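Local coordinates for protein rRNA adenine N-6-methyltransferase (Saccharopolyspora erythraea, PDB 6NVM) that dimethylates a single adenine of 23S rRNA with S-adenosyl-L-methionine as methyl donor, lowering ribosome affinity for macrolide, lincosamide and streptogramin B antibiotics, at residues T188-V200 and D212-L226. Residues are numbered along the deposited sequence; the frame is centred on the assembly and turned at random.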
# COMPACT_ATOMS: atom_id res chain seq x y z
N THR A 188 6.61 3.29 -7.38
CA THR A 188 5.75 4.28 -6.74
C THR A 188 6.40 4.97 -5.55
O THR A 188 5.81 5.90 -4.99
CB THR A 188 4.43 3.64 -6.29
OG1 THR A 188 4.70 2.61 -5.32
CG2 THR A 188 3.68 3.04 -7.47
N TRP A 189 7.60 4.54 -5.16
CA TRP A 189 8.28 5.13 -4.01
C TRP A 189 8.39 6.65 -4.08
O TRP A 189 8.32 7.30 -3.02
CB TRP A 189 9.67 4.50 -3.87
CG TRP A 189 10.33 4.76 -2.56
CD1 TRP A 189 11.29 5.69 -2.29
CD2 TRP A 189 10.07 4.08 -1.33
NE1 TRP A 189 11.64 5.63 -0.96
CE2 TRP A 189 10.91 4.65 -0.35
CE3 TRP A 189 9.21 3.05 -0.96
CZ2 TRP A 189 10.92 4.21 0.97
CZ3 TRP A 189 9.21 2.61 0.36
CH2 TRP A 189 10.07 3.19 1.30
N PRO A 190 8.60 7.28 -5.24
CA PRO A 190 8.63 8.74 -5.27
C PRO A 190 7.31 9.38 -4.89
O PRO A 190 7.30 10.55 -4.51
CB PRO A 190 9.01 9.06 -6.72
CG PRO A 190 9.72 7.85 -7.20
CD PRO A 190 9.01 6.70 -6.53
N LEU A 191 6.20 8.64 -4.95
CA LEU A 191 4.88 9.16 -4.60
C LEU A 191 4.34 8.62 -3.29
O LEU A 191 3.57 9.32 -2.62
CB LEU A 191 3.86 8.85 -5.70
CG LEU A 191 4.15 9.36 -7.12
CD1 LEU A 191 2.98 9.01 -8.05
CD2 LEU A 191 4.40 10.84 -7.11
N PHE A 192 4.72 7.40 -2.90
CA PHE A 192 4.16 6.72 -1.74
C PHE A 192 5.24 6.14 -0.85
O PHE A 192 6.21 5.55 -1.33
CB PHE A 192 3.24 5.58 -2.17
CG PHE A 192 1.87 6.02 -2.57
CD1 PHE A 192 1.60 6.41 -3.87
CD2 PHE A 192 0.84 6.05 -1.64
CE1 PHE A 192 0.35 6.83 -4.23
CE2 PHE A 192 -0.42 6.45 -2.00
CZ PHE A 192 -0.66 6.84 -3.30
N GLU A 193 5.05 6.28 0.46
CA GLU A 193 5.76 5.48 1.44
C GLU A 193 5.01 4.17 1.65
O GLU A 193 3.77 4.14 1.65
CB GLU A 193 5.90 6.23 2.77
CG GLU A 193 6.50 7.63 2.64
CD GLU A 193 6.41 8.44 3.94
OE1 GLU A 193 5.74 8.00 4.89
OE2 GLU A 193 7.03 9.53 4.00
N TRP A 194 5.75 3.07 1.77
CA TRP A 194 5.20 1.75 2.05
C TRP A 194 5.79 1.29 3.38
O TRP A 194 7.01 1.19 3.51
CB TRP A 194 5.54 0.74 0.95
CG TRP A 194 5.03 1.06 -0.44
CD1 TRP A 194 5.38 2.13 -1.21
CD2 TRP A 194 4.13 0.28 -1.23
NE1 TRP A 194 4.73 2.08 -2.43
CE2 TRP A 194 3.96 0.95 -2.46
CE3 TRP A 194 3.44 -0.92 -1.01
CZ2 TRP A 194 3.13 0.46 -3.47
CZ3 TRP A 194 2.60 -1.40 -2.01
CH2 TRP A 194 2.46 -0.71 -3.22
N GLU A 195 4.92 0.99 4.34
CA GLU A 195 5.37 0.74 5.71
C GLU A 195 4.78 -0.56 6.23
O GLU A 195 3.57 -0.80 6.10
CB GLU A 195 5.00 1.92 6.62
CG GLU A 195 5.66 3.23 6.19
CD GLU A 195 5.16 4.45 6.97
OE1 GLU A 195 4.19 4.31 7.75
OE2 GLU A 195 5.74 5.54 6.80
N PHE A 196 5.63 -1.41 6.80
CA PHE A 196 5.19 -2.63 7.47
C PHE A 196 4.92 -2.29 8.93
O PHE A 196 5.81 -1.80 9.63
CB PHE A 196 6.26 -3.72 7.36
CG PHE A 196 5.86 -5.03 7.98
CD1 PHE A 196 5.22 -6.00 7.23
CD2 PHE A 196 6.12 -5.29 9.32
CE1 PHE A 196 4.86 -7.20 7.79
CE2 PHE A 196 5.76 -6.50 9.88
CZ PHE A 196 5.13 -7.45 9.12
N VAL A 197 3.69 -2.53 9.39
CA VAL A 197 3.33 -2.15 10.75
C VAL A 197 3.57 -3.32 11.70
O VAL A 197 4.36 -3.21 12.64
CB VAL A 197 1.88 -1.64 10.82
CG1 VAL A 197 1.47 -1.37 12.26
CG2 VAL A 197 1.73 -0.38 9.99
N GLU A 198 2.89 -4.44 11.48
CA GLU A 198 3.10 -5.58 12.37
C GLU A 198 2.49 -6.84 11.76
O GLU A 198 1.55 -6.78 10.96
CB GLU A 198 2.50 -5.34 13.76
CG GLU A 198 0.98 -5.33 13.78
CD GLU A 198 0.41 -5.10 15.18
OE1 GLU A 198 1.08 -4.43 15.99
OE2 GLU A 198 -0.70 -5.60 15.46
N LYS A 199 3.03 -7.98 12.17
CA LYS A 199 2.42 -9.27 11.88
C LYS A 199 1.16 -9.46 12.71
O LYS A 199 1.06 -8.97 13.84
CB LYS A 199 3.42 -10.40 12.16
CG LYS A 199 2.87 -11.81 11.98
CD LYS A 199 3.88 -12.85 12.43
CE LYS A 199 3.33 -14.26 12.29
NZ LYS A 199 4.25 -15.28 12.87
N VAL A 200 0.20 -10.19 12.15
CA VAL A 200 -1.05 -10.51 12.84
C VAL A 200 -1.23 -12.02 12.79
O VAL A 200 -1.44 -12.59 11.72
CB VAL A 200 -2.26 -9.80 12.21
CG1 VAL A 200 -3.54 -10.12 12.99
CG2 VAL A 200 -2.03 -8.30 12.17
N ASP A 212 -0.50 -16.50 8.38
CA ASP A 212 -0.60 -15.30 9.19
C ASP A 212 -0.84 -14.08 8.31
O ASP A 212 -0.65 -14.11 7.09
CB ASP A 212 0.67 -15.12 10.02
CG ASP A 212 0.90 -16.26 10.97
OD1 ASP A 212 -0.07 -16.69 11.64
OD2 ASP A 212 2.05 -16.74 11.05
N SER A 213 -1.26 -13.00 8.95
CA SER A 213 -1.56 -11.75 8.26
C SER A 213 -0.61 -10.66 8.75
O SER A 213 0.31 -10.91 9.54
CB SER A 213 -3.02 -11.37 8.47
OG SER A 213 -3.90 -12.33 7.90
N ALA A 214 -0.86 -9.44 8.30
CA ALA A 214 -0.04 -8.31 8.69
C ALA A 214 -0.83 -7.04 8.45
O ALA A 214 -1.76 -7.01 7.64
CB ALA A 214 1.29 -8.28 7.92
N ILE A 215 -0.47 -5.99 9.18
CA ILE A 215 -0.94 -4.64 8.90
C ILE A 215 0.15 -3.93 8.12
O ILE A 215 1.31 -3.90 8.56
CB ILE A 215 -1.28 -3.87 10.19
CG1 ILE A 215 -2.33 -4.63 11.01
CG2 ILE A 215 -1.78 -2.47 9.84
CD1 ILE A 215 -2.48 -4.11 12.41
N MET A 216 -0.21 -3.37 6.98
CA MET A 216 0.69 -2.54 6.19
C MET A 216 -0.03 -1.23 5.87
O MET A 216 -1.26 -1.17 5.85
CB MET A 216 1.14 -3.24 4.90
CG MET A 216 0.02 -3.56 3.92
SD MET A 216 0.62 -4.27 2.37
CE MET A 216 1.56 -2.90 1.71
N ARG A 217 0.76 -0.19 5.61
CA ARG A 217 0.22 1.13 5.36
C ARG A 217 0.94 1.78 4.19
O ARG A 217 2.16 1.70 4.07
CB ARG A 217 0.36 2.01 6.62
CG ARG A 217 -0.13 3.45 6.45
CD ARG A 217 -0.12 4.18 7.79
NE ARG A 217 1.20 4.12 8.42
CZ ARG A 217 1.46 4.46 9.67
NH1 ARG A 217 0.49 4.89 10.47
NH2 ARG A 217 2.69 4.37 10.15
N LEU A 218 0.16 2.41 3.32
CA LEU A 218 0.66 3.33 2.31
C LEU A 218 0.38 4.76 2.76
O LEU A 218 -0.70 5.04 3.27
CB LEU A 218 -0.01 3.10 0.95
CG LEU A 218 -0.04 1.69 0.38
CD1 LEU A 218 -0.68 1.71 -1.01
CD2 LEU A 218 1.35 1.11 0.32
N ARG A 219 1.35 5.64 2.58
CA ARG A 219 1.16 7.07 2.81
C ARG A 219 1.51 7.80 1.53
O ARG A 219 2.64 7.67 1.04
CB ARG A 219 2.01 7.59 3.98
CG ARG A 219 1.93 6.74 5.24
CD ARG A 219 2.73 7.35 6.40
NE ARG A 219 2.07 8.56 6.90
CZ ARG A 219 2.38 9.80 6.54
NH1 ARG A 219 3.35 10.03 5.67
NH2 ARG A 219 1.70 10.81 7.05
N ARG A 220 0.56 8.56 0.99
CA ARG A 220 0.86 9.41 -0.15
C ARG A 220 1.66 10.62 0.33
O ARG A 220 1.20 11.37 1.19
CB ARG A 220 -0.43 9.86 -0.84
CG ARG A 220 -0.18 10.49 -2.21
CD ARG A 220 -1.48 10.84 -2.90
NE ARG A 220 -2.11 12.00 -2.29
CZ ARG A 220 -1.72 13.26 -2.48
NH1 ARG A 220 -0.68 13.52 -3.27
NH2 ARG A 220 -2.36 14.25 -1.87
N ARG A 221 2.86 10.80 -0.23
CA ARG A 221 3.74 11.87 0.22
C ARG A 221 3.13 13.23 -0.08
O ARG A 221 2.63 13.46 -1.19
CB ARG A 221 5.11 11.76 -0.45
CG ARG A 221 5.82 10.42 -0.26
CD ARG A 221 7.16 10.41 -1.00
NE ARG A 221 7.79 9.09 -0.96
CZ ARG A 221 8.57 8.65 0.03
NH1 ARG A 221 8.81 9.42 1.09
NH2 ARG A 221 9.09 7.44 -0.04
N ALA A 222 3.20 14.13 0.89
CA ALA A 222 2.72 15.49 0.68
C ALA A 222 3.47 16.16 -0.47
O ALA A 222 2.87 16.83 -1.31
CB ALA A 222 2.85 16.31 1.96
N GLU A 223 4.79 15.98 -0.52
CA GLU A 223 5.59 16.44 -1.66
C GLU A 223 6.20 15.23 -2.36
O GLU A 223 6.97 14.48 -1.73
CB GLU A 223 6.69 17.43 -1.22
CG GLU A 223 7.77 16.87 -0.30
CD GLU A 223 8.99 17.78 -0.19
OE1 GLU A 223 8.83 18.96 0.21
OE2 GLU A 223 10.10 17.33 -0.53
N PRO A 224 5.87 14.97 -3.63
CA PRO A 224 6.52 13.86 -4.33
C PRO A 224 8.02 14.06 -4.45
O PRO A 224 8.50 15.19 -4.59
CB PRO A 224 5.85 13.88 -5.71
CG PRO A 224 4.53 14.53 -5.47
CD PRO A 224 4.80 15.57 -4.43
N LEU A 225 8.76 12.95 -4.41
CA LEU A 225 10.22 13.02 -4.51
C LEU A 225 10.68 13.32 -5.93
O LEU A 225 11.81 13.78 -6.12
CB LEU A 225 10.86 11.71 -4.03
CG LEU A 225 10.45 11.16 -2.66
CD1 LEU A 225 11.34 9.99 -2.29
CD2 LEU A 225 10.51 12.24 -1.60
N LEU A 226 9.84 13.03 -6.92
CA LEU A 226 10.08 13.41 -8.31
C LEU A 226 8.74 13.75 -8.94
O LEU A 226 7.69 13.27 -8.51
CB LEU A 226 10.75 12.28 -9.11
CG LEU A 226 12.10 11.77 -8.62
CD1 LEU A 226 12.44 10.45 -9.32
CD2 LEU A 226 13.19 12.80 -8.87
O HOH W 1 3.14 11.95 -3.44
O HOH W 2 7.93 11.99 1.83
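Glu193 with Arg219 and Glu195 with Arg217 form hydrogen-bonded pairs of an antiparallel hairpin, each closed by two N-H...O bonds, such as Glu193 N to Arg219 O at 2.8 Å. Toward the closed end the register slips: Val197 and Glu198 both face Ile215, a classic beta bulge, with Val197 N 2.9 Å from Ile215 O and Glu198 N bound to it only weakly. Beyond it Val200 pairs with Ser213.

The same Glu-Arg pairs carry salt bridges. Arg217, bent at chi3 (55°), brings NH2 to 2.8 Å from Glu195 OE1 in the conformer modelled here, one of two, while its NH1 bonds Thr65 O. Arg219 NH1 meets Glu193 OE1 from above the carboxylate plane, and its NE pairs with Glu67. Separately, at the closed end, Lys199 NZ reaches Asp212 OD2, whose OD1 accepts from Arg202 N.

Past the strands, Arg221 N bonds Leu191 O (2.9 Å) and its side chain extends to the turn at Trp189. NE lies 2.8 Å from Trp189 O, in the guanidinium plane, and NH2 sits over the indole in a cation-pi contact. Glu193 CG covers one guanidinium face and Leu225 CD1 the opposite one; Glu193 OE2, well out of that plane, pairs with NH1 by charge alone. Leu225 N bonds Pro190 O at 2.8 Å.

On the face of Phe192, Trp194 and Phe196 contacts are mainly apolar or CH-pi. Leu218 CD2 sits 3.5 Å from the centroid of the Trp194 six-membered ring, and Arg220 CG lies over the Phe192 ring. Helix 168-175 also packs against Trp194 and Phe196.

Strands 192-200 and 213-220 form the antiparallel 6-7 pair of the class I methyltransferase sheet, 192-200 outermost. Charge knits the Glu193/Glu195/Arg217/Arg219 part of one face, which turns aliphatic at Val197, Ile215 and Val200 against helix 56-65; the other is largely apolar, and Arg221 ties together both connections at the hairpin's open end.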